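Local coordinates for bsobi restriction endonuclease (Geobacillus stearothermophilus, PDB 1DC1), which recognises the double-stranded DNA sequence 5'-CYCGRG-3' as a homodimer and cleaves it after the first C, leaving terminal 5'-phosphates, at residues Ala71-Ala75 with Ser76-Asp80; Arg131-Ala134 with Gly135-Gln139; Arg144-Ile147 with Ser148-Ile152; Ala282-His286 with Ser287-Glu291. All blocks are in the same frame, centred on the assembly; numbering follows the deposited sequence.

Contact 1. Residues Ala71-Ala75 with Ser76-Asp80. With nucleotides of chain B.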
loop_
_atom_site.group_PDB
_atom_site.type_symbol
_atom_site.label_atom_id
_atom_site.label_comp_id
_atom_site.label_asym_id
_atom_site.label_seq_id
_atom_site.Cartn_x
_atom_site.Cartn_y
_atom_site.Cartn_z
ATOM N N ALA D 71 -9.103 22.880 7.769
ATOM C CA ALA D 71 -10.231 22.065 7.289
ATOM C C ALA D 71 -10.519 22.451 5.815
ATOM O O ALA D 71 -10.759 21.592 4.966
ATOM C CB ALA D 71 -11.468 22.312 8.156
ATOM N N LEU D 72 -10.501 23.758 5.508
ATOM C CA LEU D 72 -10.719 24.229 4.141
ATOM C C LEU D 72 -9.621 23.668 3.214
ATOM O O LEU D 72 -9.926 23.216 2.091
ATOM C CB LEU D 72 -10.689 25.772 4.020
ATOM C CG LEU D 72 -11.745 26.661 4.654
ATOM C CD1 LEU D 72 -11.490 28.116 4.150
ATOM C CD2 LEU D 72 -13.135 26.195 4.266
ATOM N N LEU D 73 -8.366 23.693 3.667
ATOM C CA LEU D 73 -7.286 23.158 2.843
ATOM C C LEU D 73 -7.539 21.666 2.637
ATOM O O LEU D 73 -7.418 21.178 1.499
ATOM C CB LEU D 73 -5.912 23.351 3.475
ATOM C CG LEU D 73 -4.669 22.780 2.735
ATOM C CD1 LEU D 73 -4.508 23.422 1.321
ATOM C CD2 LEU D 73 -3.423 23.029 3.598
ATOM N N TYR D 74 -7.924 20.945 3.690
ATOM C CA TYR D 74 -8.175 19.534 3.524
ATOM C C TYR D 74 -9.324 19.258 2.555
ATOM O O TYR D 74 -9.197 18.404 1.667
ATOM C CB TYR D 74 -8.446 18.863 4.880
ATOM C CG TYR D 74 -7.949 17.413 4.894
ATOM C CD1 TYR D 74 -8.677 16.395 4.238
ATOM C CD2 TYR D 74 -6.715 17.070 5.478
ATOM C CE1 TYR D 74 -8.180 15.059 4.153
ATOM C CE2 TYR D 74 -6.223 15.761 5.403
ATOM C CZ TYR D 74 -6.976 14.772 4.726
ATOM O OH TYR D 74 -6.496 13.513 4.581
ATOM N N ALA D 75 -10.433 19.978 2.725
ATOM C CA ALA D 75 -11.613 19.839 1.862
ATOM C C ALA D 75 -11.317 20.192 0.402
ATOM O O ALA D 75 -12.036 19.735 -0.490
ATOM C CB ALA D 75 -12.784 20.706 2.388
ATOM N N SER D 76 -10.264 20.991 0.173
ATOM C CA SER D 76 -9.849 21.411 -1.159
ATOM C C SER D 76 -9.077 20.316 -1.884
ATOM O O SER D 76 -8.643 20.504 -3.010
ATOM C CB SER D 76 -9.045 22.725 -1.098
ATOM O OG SER D 76 -7.651 22.506 -0.979
ATOM N N GLY D 77 -8.926 19.152 -1.255
ATOM C CA GLY D 77 -8.262 18.039 -1.909
ATOM C C GLY D 77 -6.822 17.805 -1.540
ATOM O O GLY D 77 -6.149 17.032 -2.235
ATOM N N ILE D 78 -6.362 18.450 -0.462
ATOM C CA ILE D 78 -4.990 18.330 0.005
ATOM C C ILE D 78 -4.815 17.468 1.283
ATOM O O ILE D 78 -5.175 17.890 2.387
ATOM C CB ILE D 78 -4.370 19.757 0.220
ATOM C CG1 ILE D 78 -4.592 20.643 -1.025
ATOM C CG2 ILE D 78 -2.872 19.618 0.590
ATOM C CD1 ILE D 78 -4.005 20.091 -2.307
ATOM N N SER D 79 -4.258 16.273 1.103
ATOM C CA SER D 79 -4.023 15.367 2.215
ATOM C C SER D 79 -2.905 15.949 3.085
ATOM O O SER D 79 -2.124 16.756 2.633
ATOM C CB SER D 79 -3.602 13.999 1.696
ATOM O OG SER D 79 -2.323 14.098 1.064
ATOM N N ASP D 80 -2.806 15.530 4.331
ATOM C CA ASP D 80 -1.726 16.065 5.150
ATOM C C ASP D 80 -0.374 15.616 4.603
ATOM O O ASP D 80 0.634 16.333 4.747
ATOM C CB ASP D 80 -1.914 15.683 6.605
ATOM C CG ASP D 80 -3.000 16.518 7.285
ATOM O OD1 ASP D 80 -3.407 17.560 6.722
ATOM O OD2 ASP D 80 -3.434 16.125 8.393
ATOM P P DG B 10 -3.448 11.978 5.379
ATOM O OP1 DG B 10 -4.219 13.228 5.616
ATOM O OP2 DG B 10 -2.024 12.064 4.985
ATOM O "O5'" DG B 10 -3.687 11.019 6.624
ATOM C "C5'" DG B 10 -2.777 10.935 7.700
ATOM C "C4'" DG B 10 -2.831 9.542 8.292
ATOM O "O4'" DG B 10 -2.538 8.576 7.265
ATOM C "C3'" DG B 10 -1.751 9.348 9.346
ATOM O "O3'" DG B 10 -2.310 9.556 10.616
ATOM C "C2'" DG B 10 -1.321 7.907 9.198
ATOM C "C1'" DG B 10 -1.546 7.649 7.717
ATOM N N9 DG B 10 -0.359 7.828 6.893
ATOM C C8 DG B 10 -0.199 8.743 5.874
ATOM N N7 DG B 10 0.930 8.606 5.239
ATOM C C5 DG B 10 1.567 7.551 5.894
ATOM C C6 DG B 10 2.845 6.919 5.635
ATOM O O6 DG B 10 3.697 7.221 4.793
ATOM N N1 DG B 10 3.083 5.851 6.516
ATOM C C2 DG B 10 2.247 5.488 7.563
ATOM N N2 DG B 10 2.682 4.458 8.353
ATOM N N3 DG B 10 1.074 6.090 7.825
ATOM C C4 DG B 10 0.796 7.086 6.941
ATOM P P DA B 9 -2.390 10.899 -0.502
ATOM O OP1 DA B 9 -3.404 10.792 -1.586
ATOM O OP2 DA B 9 -1.440 12.045 -0.535
ATOM O "O5'" DA B 9 -3.069 10.834 0.957
ATOM C "C5'" DA B 9 -4.446 10.390 1.175
ATOM C "C4'" DA B 9 -4.547 9.582 2.447
ATOM O "O4'" DA B 9 -4.150 8.211 2.249
ATOM C "C3'" DA B 9 -3.689 10.051 3.611
ATOM O "O3'" DA B 9 -4.259 11.207 4.232
ATOM C "C2'" DA B 9 -3.630 8.810 4.493
ATOM C "C1'" DA B 9 -3.611 7.685 3.460
ATOM N N9 DA B 9 -2.247 7.231 3.175
ATOM C C8 DA B 9 -1.330 7.800 2.308
ATOM N N7 DA B 9 -0.179 7.179 2.285
ATOM C C5 DA B 9 -0.338 6.126 3.181
ATOM C C6 DA B 9 0.524 5.088 3.605
ATOM N N6 DA B 9 1.765 4.909 3.165
ATOM N N1 DA B 9 0.047 4.226 4.511
ATOM C C2 DA B 9 -1.203 4.375 4.969
ATOM N N3 DA B 9 -2.099 5.288 4.654
ATOM C C4 DA B 9 -1.605 6.147 3.741
#
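Tyr74 and Asp80 meet at about a right angle, the phenol ring and the carboxylate turned 87° against each other, with Asp80 OD1 3.6 Å from Tyr74 CD2 at the ring edge. Over one face of the ring sits the carbonyl oxygen of Ile78, shifted toward the rim. With these two neighbours beside it, the ring is pointed at the DNA backbone: Tyr74 OH gives a short hydrogen bond of 2.5 Å to OP1 of DG10 of chain B, and the same phosphate oxygen accepts the N-H of Asp80 N at 3.0 Å, so two donors grip it. At the preceding nucleotide, Ser79 OG hydrogen-bonds OP2 of DA9 of chain B at 2.7 Å. Ser79 is the N-cap of helix 80-83, and its OG also takes the N-H of Ala82.

The turn that brings these donors together is a Schellman motif, with Gly77 at positive phi (100°) and its N bonded to Tyr74 O at 3.0 Å. On its apolar side Leu73, with CG anti to the backbone N (chi1 178°), lays CD1 against Ile78 CG1 at 3.6 Å. Ser76 OG is hydrogen-bonded to Ser94 OG, and the same helix, 88-103, packs on Leu72 and Leu73. Helix 110-152 flanks Tyr74 and Ala75, while Ala32 of the second subunit packs on Ile78.

Contact 2. Residues Arg131-Ala134 with Gly135-Gln139. With nucleotides of chain A; nucleotides of chain B.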
loop_
_atom_site.group_PDB
_atom_site.type_symbol
_atom_site.label_atom_id
_atom_site.label_comp_id
_atom_site.label_asym_id
_atom_site.label_seq_id
_atom_site.Cartn_x
_atom_site.Cartn_y
_atom_site.Cartn_z
ATOM N N ARG D 131 -4.984 1.519 8.795
ATOM C CA ARG D 131 -3.882 0.643 8.348
ATOM C C ARG D 131 -2.786 0.598 9.444
ATOM O O ARG D 131 -2.264 -0.448 9.758
ATOM C CB ARG D 131 -3.360 1.145 6.968
ATOM C CG ARG D 131 -4.451 0.915 5.828
ATOM C CD ARG D 131 -4.070 1.603 4.490
ATOM N NE ARG D 131 -4.898 1.231 3.321
ATOM C CZ ARG D 131 -6.203 1.491 3.227
ATOM N NH1 ARG D 131 -6.829 2.094 4.206
ATOM N NH2 ARG D 131 -6.865 1.253 2.118
ATOM N N ASN D 132 -2.508 1.733 10.080
ATOM C CA ASN D 132 -1.524 1.813 11.153
ATOM C C ASN D 132 -2.072 1.079 12.384
ATOM O O ASN D 132 -1.327 0.379 13.071
ATOM C CB ASN D 132 -1.206 3.293 11.489
ATOM C CG ASN D 132 -0.233 3.927 10.484
ATOM O OD1 ASN D 132 0.969 3.726 10.576
ATOM N ND2 ASN D 132 -0.758 4.671 9.522
ATOM N N ILE D 133 -3.371 1.217 12.656
ATOM C CA ILE D 133 -3.979 0.529 13.795
ATOM C C ILE D 133 -3.851 -1.000 13.652
ATOM O O ILE D 133 -3.475 -1.690 14.599
ATOM C CB ILE D 133 -5.439 0.938 13.934
ATOM C CG1 ILE D 133 -5.510 2.328 14.585
ATOM C CG2 ILE D 133 -6.155 -0.086 14.773
ATOM C CD1 ILE D 133 -6.869 3.011 14.545
ATOM N N ALA D 134 -4.165 -1.513 12.469
ATOM C CA ALA D 134 -4.046 -2.927 12.186
ATOM C C ALA D 134 -2.627 -3.402 12.480
ATOM O O ALA D 134 -2.431 -4.494 13.023
ATOM C CB ALA D 134 -4.352 -3.185 10.767
ATOM N N GLY D 135 -1.627 -2.593 12.118
ATOM C CA GLY D 135 -0.259 -2.983 12.374
ATOM C C GLY D 135 0.063 -3.092 13.857
ATOM O O GLY D 135 0.685 -4.060 14.316
ATOM N N ALA D 136 -0.357 -2.116 14.636
ATOM C CA ALA D 136 -0.102 -2.112 16.081
ATOM C C ALA D 136 -0.835 -3.262 16.755
ATOM O O ALA D 136 -0.276 -3.894 17.634
ATOM C CB ALA D 136 -0.515 -0.817 16.671
ATOM N N LEU D 137 -2.059 -3.561 16.331
ATOM C CA LEU D 137 -2.776 -4.669 16.929
ATOM C C LEU D 137 -2.070 -5.991 16.688
ATOM O O LEU D 137 -2.098 -6.861 17.568
ATOM C CB LEU D 137 -4.202 -4.727 16.419
ATOM C CG LEU D 137 -5.034 -3.549 16.952
ATOM C CD1 LEU D 137 -6.442 -3.593 16.396
ATOM C CD2 LEU D 137 -5.053 -3.582 18.465
ATOM N N ALA D 138 -1.437 -6.149 15.516
ATOM C CA ALA D 138 -0.698 -7.370 15.207
ATOM C C ALA D 138 0.486 -7.481 16.174
ATOM O O ALA D 138 0.750 -8.541 16.757
ATOM C CB ALA D 138 -0.185 -7.338 13.806
ATOM N N GLN D 139 1.218 -6.388 16.348
ATOM C CA GLN D 139 2.349 -6.410 17.249
ATOM C C GLN D 139 1.830 -6.793 18.636
ATOM O O GLN D 139 2.467 -7.584 19.323
ATOM C CB GLN D 139 3.045 -5.029 17.311
ATOM C CG GLN D 139 3.974 -4.784 18.532
ATOM C CD GLN D 139 4.657 -3.391 18.551
ATOM O OE1 GLN D 139 4.789 -2.731 17.523
ATOM N NE2 GLN D 139 5.088 -2.950 19.747
ATOM P P DC A 7 1.112 -4.253 8.800
ATOM O OP1 DC A 7 0.563 -5.245 9.741
ATOM O OP2 DC A 7 2.233 -4.634 7.892
ATOM O "O5'" DC A 7 -0.055 -3.730 7.866
ATOM C "C5'" DC A 7 -1.298 -3.240 8.417
ATOM C "C4'" DC A 7 -2.227 -2.812 7.301
ATOM O "O4'" DC A 7 -1.667 -1.715 6.513
ATOM C "C3'" DC A 7 -2.604 -3.924 6.310
ATOM O "O3'" DC A 7 -3.970 -3.803 5.984
ATOM C "C2'" DC A 7 -1.842 -3.549 5.059
ATOM C "C1'" DC A 7 -1.769 -2.034 5.131
ATOM N N1 DC A 7 -0.595 -1.501 4.413
ATOM C C2 DC A 7 -0.788 -0.488 3.433
ATOM O O2 DC A 7 -1.901 0.088 3.358
ATOM N N3 DC A 7 0.249 -0.145 2.617
ATOM C C4 DC A 7 1.454 -0.709 2.802
ATOM N N4 DC A 7 2.443 -0.366 1.970
ATOM C C5 DC A 7 1.697 -1.661 3.862
ATOM C C6 DC A 7 0.661 -2.020 4.628
ATOM P P DG A 8 -4.879 -5.092 5.657
ATOM O OP1 DG A 8 -5.472 -5.552 6.902
ATOM O OP2 DG A 8 -4.193 -6.046 4.776
ATOM O "O5'" DG A 8 -6.091 -4.414 4.867
ATOM C "C5'" DG A 8 -6.789 -3.239 5.397
ATOM C "C4'" DG A 8 -7.206 -2.336 4.257
ATOM O "O4'" DG A 8 -6.006 -1.851 3.609
ATOM C "C3'" DG A 8 -8.029 -3.054 3.174
ATOM O "O3'" DG A 8 -8.918 -2.121 2.528
ATOM C "C2'" DG A 8 -6.969 -3.417 2.145
ATOM C "C1'" DG A 8 -6.017 -2.207 2.238
ATOM N N9 DG A 8 -4.643 -2.456 1.795
ATOM C C8 DG A 8 -3.885 -3.574 2.080
ATOM N N7 DG A 8 -2.715 -3.566 1.494
ATOM C C5 DG A 8 -2.680 -2.360 0.794
ATOM C C6 DG A 8 -1.661 -1.802 -0.073
ATOM O O6 DG A 8 -0.579 -2.283 -0.384
ATOM N N1 DG A 8 -2.040 -0.568 -0.599
ATOM C C2 DG A 8 -3.244 0.061 -0.347
ATOM N N2 DG A 8 -3.438 1.256 -0.917
ATOM N N3 DG A 8 -4.207 -0.453 0.433
ATOM C C4 DG A 8 -3.859 -1.654 0.973
ATOM P P DG B 10 -3.448 11.978 5.379
ATOM O OP1 DG B 10 -4.219 13.228 5.616
ATOM O OP2 DG B 10 -2.024 12.064 4.985
ATOM O "O5'" DG B 10 -3.687 11.019 6.624
ATOM C "C5'" DG B 10 -2.777 10.935 7.700
ATOM C "C4'" DG B 10 -2.831 9.542 8.292
ATOM O "O4'" DG B 10 -2.538 8.576 7.265
ATOM C "C3'" DG B 10 -1.751 9.348 9.346
ATOM O "O3'" DG B 10 -2.310 9.556 10.616
ATOM C "C2'" DG B 10 -1.321 7.907 9.198
ATOM C "C1'" DG B 10 -1.546 7.649 7.717
ATOM N N9 DG B 10 -0.359 7.828 6.893
ATOM C C8 DG B 10 -0.199 8.743 5.874
ATOM N N7 DG B 10 0.930 8.606 5.239
ATOM C C5 DG B 10 1.567 7.551 5.894
ATOM C C6 DG B 10 2.845 6.919 5.635
ATOM O O6 DG B 10 3.697 7.221 4.793
ATOM N N1 DG B 10 3.083 5.851 6.516
ATOM C C2 DG B 10 2.247 5.488 7.563
ATOM N N2 DG B 10 2.682 4.458 8.353
ATOM N N3 DG B 10 1.074 6.090 7.825
ATOM C C4 DG B 10 0.796 7.086 6.941
#
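Helix 110-152 lines the bound DNA here, and Arg131, a known DNA-contact residue, and Asn132 point out of it into the duplex. The amide of Asn132 reads DG10 of chain B through its minor-groove edge: ND2 donates to N3 at 2.9 Å, and OD1 accepts an N-H from N2 at 2.9 Å, nearly straight at 174°. Arg131, extended from CG to NE, slides its guanidinium along the other strand, one face against O4' of DG8 of chain A, 3.3 Å from NE; its NH2 hydrogen-bonds a further sugar. With an alanine here, that sugar would probably lose its donor and DG8 O4' the flat group against it. Behind them the helix runs regularly, Leu137 N bonding Ile133 O at 2.9 Å, with Ile133 CG2 alongside Leu137 CD1 at 3.9 Å. Gly135 CA lies 3.6 Å from OP1 of DC7 of chain A. Helix 21-53 packs on Ile133 and Ala134, and Gln139 NE2 reaches the carbonyl of Ala184 in strand 184-191.

Contact 3. Residues Arg144-Ile147 with Ser148-Ile152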
loop_
_atom_site.group_PDB
_atom_site.type_symbol
_atom_site.label_atom_id
_atom_site.label_comp_id
_atom_site.label_asym_id
_atom_site.label_seq_id
_atom_site.Cartn_x
_atom_site.Cartn_y
_atom_site.Cartn_z
ATOM N N ARG D 144 1.386 -10.568 23.275
ATOM C CA ARG D 144 0.521 -11.306 24.199
ATOM C C ARG D 144 0.926 -12.772 24.165
ATOM O O ARG D 144 0.982 -13.417 25.217
ATOM C CB ARG D 144 -0.953 -11.158 23.800
ATOM C CG ARG D 144 -1.931 -11.903 24.670
ATOM C CD ARG D 144 -2.050 -11.165 26.001
ATOM N NE ARG D 144 -1.333 -11.862 27.075
ATOM C CZ ARG D 144 -1.082 -11.372 28.292
ATOM N NH1 ARG D 144 -1.475 -10.151 28.650
ATOM N NH2 ARG D 144 -0.477 -12.156 29.170
ATOM N N ALA D 145 1.200 -13.309 22.971
ATOM C CA ALA D 145 1.624 -14.716 22.842
ATOM C C ALA D 145 2.998 -14.971 23.541
ATOM O O ALA D 145 3.200 -15.994 24.185
ATOM C CB ALA D 145 1.682 -15.107 21.370
ATOM N N ILE D 146 3.911 -14.013 23.424
ATOM C CA ILE D 146 5.232 -14.073 24.024
ATOM C C ILE D 146 5.125 -14.018 25.552
ATOM O O ILE D 146 5.674 -14.883 26.223
ATOM C CB ILE D 146 6.121 -12.879 23.534
ATOM C CG1 ILE D 146 6.403 -13.014 22.005
ATOM C CG2 ILE D 146 7.412 -12.758 24.456
ATOM C CD1 ILE D 146 7.758 -13.516 21.670
ATOM N N ILE D 147 4.447 -13.015 26.106
ATOM C CA ILE D 147 4.315 -12.939 27.571
ATOM C C ILE D 147 3.507 -14.100 28.158
ATOM O O ILE D 147 3.834 -14.591 29.225
ATOM C CB ILE D 147 3.826 -11.513 28.068
ATOM C CG1 ILE D 147 2.397 -11.183 27.666
ATOM C CG2 ILE D 147 4.798 -10.450 27.497
ATOM C CD1 ILE D 147 2.047 -9.759 28.042
ATOM N N SER D 148 2.489 -14.589 27.454
ATOM C CA SER D 148 1.776 -15.754 27.967
ATOM C C SER D 148 2.691 -16.970 27.978
ATOM O O SER D 148 2.659 -17.751 28.928
ATOM C CB SER D 148 0.538 -16.046 27.148
ATOM O OG SER D 148 -0.461 -15.193 27.646
ATOM N N ALA D 149 3.502 -17.142 26.942
ATOM C CA ALA D 149 4.446 -18.245 26.921
ATOM C C ALA D 149 5.415 -18.159 28.130
ATOM O O ALA D 149 5.737 -19.180 28.737
ATOM C CB ALA D 149 5.243 -18.242 25.627
ATOM N N LEU D 150 5.885 -16.955 28.476
ATOM C CA LEU D 150 6.806 -16.760 29.625
ATOM C C LEU D 150 6.035 -17.063 30.907
ATOM O O LEU D 150 6.552 -17.770 31.790
ATOM C CB LEU D 150 7.377 -15.311 29.713
ATOM C CG LEU D 150 8.352 -14.921 28.577
ATOM C CD1 LEU D 150 8.597 -13.441 28.465
ATOM C CD2 LEU D 150 9.636 -15.618 28.851
ATOM N N ASP D 151 4.813 -16.531 30.998
ATOM C CA ASP D 151 3.971 -16.737 32.178
ATOM C C ASP D 151 3.693 -18.216 32.385
ATOM O O ASP D 151 3.860 -18.728 33.490
ATOM C CB ASP D 151 2.641 -16.003 32.041
ATOM C CG ASP D 151 2.796 -14.481 32.059
ATOM O OD1 ASP D 151 3.892 -13.996 32.418
ATOM O OD2 ASP D 151 1.821 -13.776 31.704
ATOM N N ILE D 152 3.265 -18.908 31.335
ATOM C CA ILE D 152 2.951 -20.344 31.446
ATOM C C ILE D 152 4.190 -21.167 31.859
ATOM O O ILE D 152 4.070 -22.207 32.540
ATOM C CB ILE D 152 2.304 -20.901 30.121
ATOM C CG1 ILE D 152 0.982 -20.155 29.825
ATOM C CG2 ILE D 152 1.938 -22.400 30.280
ATOM C CD1 ILE D 152 0.611 -20.074 28.359
#
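Arg144 to Asp151 follow regular alpha-helical geometry, with i to i+4 bonds such as Ser148 N to Arg144 O at 2.9 Å and Asp151 N to Ile147 O at 2.8 Å. Along one side of this helix the guanidinium of Arg144 reaches forward over the next turn. Its CG lies anti to the backbone N (chi1 179°), and bends at chi2 and chi3 then swing the head group round toward Ser148 and Asp151. Both polar partners come to the guanidinium edge: NH2 makes a weak bond to Ser148 OG at 3.4 Å, and a long salt bridge to Asp151 OD2 at 3.8 Å, guanidinium and carboxylate planes 55° apart. Over one face lies CD1 of Ile147. Stronger partners for the head group lie outside the helix, since NH1 bridges to Glu181 and NH2 to Asp177. The carboxylates of Asp177 and Asp151 come close to each other, a like-charge approach that the arginine beside them probably eases.

The apolar side is formed by Ile146 CG2 facing Leu150 CD1 at 4.2 Å. Leu150 and Ile147 pack on Tyr157 and Ile187, in strands of the mixed sheet, while Ala145 and Ala149 face helix 310-321. This is an amphipathic C-terminal end of helix 110-152, laid against the sheet of a PD-(D/E)XK nuclease fold.

Contact 4. Residues Ala282-His286 with Ser287-Glu291. With nucleotides of chain B.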
loop_
_atom_site.group_PDB
_atom_site.type_symbol
_atom_site.label_atom_id
_atom_site.label_comp_id
_atom_site.label_asym_id
_atom_site.label_seq_id
_atom_site.Cartn_x
_atom_site.Cartn_y
_atom_site.Cartn_z
ATOM N N ALA D 282 -0.511 -12.644 8.827
ATOM C CA ALA D 282 -1.910 -13.048 9.013
ATOM C C ALA D 282 -2.576 -13.431 7.657
ATOM O O ALA D 282 -3.487 -14.269 7.621
ATOM C CB ALA D 282 -2.711 -11.911 9.740
ATOM N N ALA D 283 -2.124 -12.828 6.555
ATOM C CA ALA D 283 -2.646 -13.113 5.209
ATOM C C ALA D 283 -1.563 -13.839 4.409
ATOM O O ALA D 283 -0.600 -13.230 3.935
ATOM C CB ALA D 283 -3.020 -11.822 4.519
ATOM N N ILE D 284 -1.690 -15.145 4.301
ATOM C CA ILE D 284 -0.713 -15.946 3.592
ATOM C C ILE D 284 -1.446 -16.770 2.533
ATOM O O ILE D 284 -2.292 -17.596 2.833
ATOM C CB ILE D 284 0.115 -16.875 4.589
ATOM C CG1 ILE D 284 0.929 -15.996 5.551
ATOM C CG2 ILE D 284 1.120 -17.787 3.805
ATOM C CD1 ILE D 284 1.855 -16.741 6.561
ATOM N N GLU D 285 -1.108 -16.484 1.282
ATOM C CA GLU D 285 -1.681 -17.123 0.103
ATOM C C GLU D 285 -0.825 -18.325 -0.410
ATOM O O GLU D 285 0.322 -18.494 0.001
ATOM C CB GLU D 285 -1.877 -16.011 -0.962
ATOM C CG GLU D 285 -2.960 -14.996 -0.496
ATOM C CD GLU D 285 -4.321 -15.682 -0.420
ATOM O OE1 GLU D 285 -4.870 -15.933 -1.492
ATOM O OE2 GLU D 285 -4.815 -16.014 0.669
ATOM N N HIS D 286 -1.364 -19.153 -1.296
ATOM C CA HIS D 286 -0.621 -20.317 -1.734
ATOM C C HIS D 286 0.775 -20.105 -2.349
ATOM O O HIS D 286 1.757 -20.736 -1.928
ATOM C CB HIS D 286 -1.438 -21.128 -2.708
ATOM C CG HIS D 286 -0.700 -22.327 -3.145
ATOM N ND1 HIS D 286 -0.341 -23.318 -2.255
ATOM C CD2 HIS D 286 -0.054 -22.605 -4.295
ATOM C CE1 HIS D 286 0.496 -24.154 -2.837
ATOM N NE2 HIS D 286 0.691 -23.746 -4.076
ATOM N N SER D 287 0.886 -19.216 -3.337
ATOM C CA SER D 287 2.179 -18.963 -3.992
ATOM C C SER D 287 3.255 -18.541 -3.019
ATOM O O SER D 287 4.369 -19.146 -2.995
ATOM C CB SER D 287 2.074 -17.877 -5.025
ATOM O OG SER D 287 3.332 -17.678 -5.613
ATOM N N MET D 288 2.963 -17.491 -2.238
ATOM C CA MET D 288 3.921 -17.046 -1.218
ATOM C C MET D 288 4.214 -18.156 -0.148
ATOM O O MET D 288 5.342 -18.261 0.356
ATOM C CB MET D 288 3.433 -15.751 -0.567
ATOM C CG MET D 288 2.120 -15.833 0.196
ATOM S SD MET D 288 1.757 -14.239 0.929
ATOM C CE MET D 288 2.670 -14.228 2.451
ATOM N N ALA D 289 3.224 -18.978 0.183
ATOM C CA ALA D 289 3.410 -20.072 1.134
ATOM C C ALA D 289 4.455 -21.019 0.577
ATOM O O ALA D 289 5.295 -21.510 1.327
ATOM C CB ALA D 289 2.086 -20.842 1.394
ATOM N N GLU D 290 4.415 -21.270 -0.732
ATOM C CA GLU D 290 5.393 -22.145 -1.363
ATOM C C GLU D 290 6.786 -21.547 -1.223
ATOM O O GLU D 290 7.757 -22.253 -0.922
ATOM C CB GLU D 290 5.063 -22.306 -2.823
ATOM C CG GLU D 290 3.810 -23.122 -3.058
ATOM C CD GLU D 290 4.120 -24.601 -3.335
ATOM O OE1 GLU D 290 5.193 -25.107 -2.902
ATOM O OE2 GLU D 290 3.284 -25.262 -3.990
ATOM N N GLU D 291 6.897 -20.248 -1.435
ATOM C CA GLU D 291 8.203 -19.614 -1.327
ATOM C C GLU D 291 8.733 -19.618 0.115
ATOM O O GLU D 291 9.947 -19.792 0.342
ATOM C CB GLU D 291 8.117 -18.180 -1.843
ATOM C CG GLU D 291 8.028 -18.135 -3.335
ATOM C CD GLU D 291 7.870 -16.738 -3.825
ATOM O OE1 GLU D 291 7.477 -15.896 -2.993
ATOM O OE2 GLU D 291 8.122 -16.479 -5.033
ATOM P P DA B 4 -0.349 -15.332 -6.701
ATOM O OP1 DA B 4 0.837 -16.029 -7.248
ATOM O OP2 DA B 4 -0.707 -15.468 -5.253
ATOM O "O5'" DA B 4 -0.206 -13.775 -7.042
ATOM C "C5'" DA B 4 -0.300 -13.323 -8.413
ATOM C "C4'" DA B 4 -0.544 -11.836 -8.479
ATOM O "O4'" DA B 4 -1.941 -11.481 -8.340
ATOM C "C3'" DA B 4 0.225 -11.039 -7.442
ATOM O "O3'" DA B 4 0.851 -9.891 -7.998
ATOM C "C2'" DA B 4 -0.881 -10.475 -6.568
ATOM C "C1'" DA B 4 -1.995 -10.315 -7.585
ATOM N N9 DA B 4 -3.338 -10.176 -7.040
ATOM C C8 DA B 4 -3.882 -10.799 -5.977
ATOM N N7 DA B 4 -5.064 -10.345 -5.652
ATOM C C5 DA B 4 -5.314 -9.369 -6.595
ATOM C C6 DA B 4 -6.381 -8.480 -6.769
ATOM N N6 DA B 4 -7.409 -8.417 -5.930
ATOM N N1 DA B 4 -6.340 -7.641 -7.829
ATOM C C2 DA B 4 -5.290 -7.677 -8.617
ATOM N N3 DA B 4 -4.208 -8.447 -8.540
ATOM C C4 DA B 4 -4.288 -9.286 -7.488
#
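His286 and Glu290 stand one helical turn apart at the start of helix 286-298, with Glu285 as its N-cap, reached by a short loop from strand 276-281 of the PD-(D/E)XK sheet. Backbone bonds set up the first turn: Ala289 N reaches Glu285 O at 2.9 Å, almost along the C=O direction, and Glu290 N reaches His286 O at 3.0 Å.

Among the polar side chains, Glu290 bends at chi2 to carry its carboxylate to the edge of the imidazole, OE2 lying 3.0 Å from His286 NE2, with ring and carboxylate planes 76° apart. The other ring nitrogen, ND1, is hydrogen-bonded to Asp15. A leucine in place of His286 would probably leave Asp15 without this partner and take away the ring nitrogen that the Glu290 carboxylate lies against. Glu285, for its part, sends OE2 to Tyr24.

The apolar contacts lie on the inner side, where Ile284 crosses Met288 at about a right angle. Ile284 CG2 also meets Ala289 CB at 4.0 Å, and Met288 packs against Trp254 of helix 247-270. Met288 CG sits between the backbone N and the carbonyl carbon (chi1 63°), which sends the chain back toward the preceding loop; there the N-H of Glu285 points at Met288 SD in a weak, nearly straight bond of 3.7 Å.

In the fold
The four contacts follow one another in series. Contacts 2 and 3 share helix 110-152, their centres about 20 Å apart: the first faces the DNA near the middle of the chain, the second lies against the mixed sheet. Contact 1, about 45 Å between centres from contact 3 and across the chain's centre, belongs to the helical part that reaches the phosphate backbone of DNA chain B. DG10 of that strand is gripped by contact 1 at its phosphate and by contact 2 at its base. Contact 4 follows strand 276-281 of the mixed sheet, about 20 Å from contact 2 between centres. Contacts 1 and 4 both touch the second subunit, consistent with a dimer that encircles DNA.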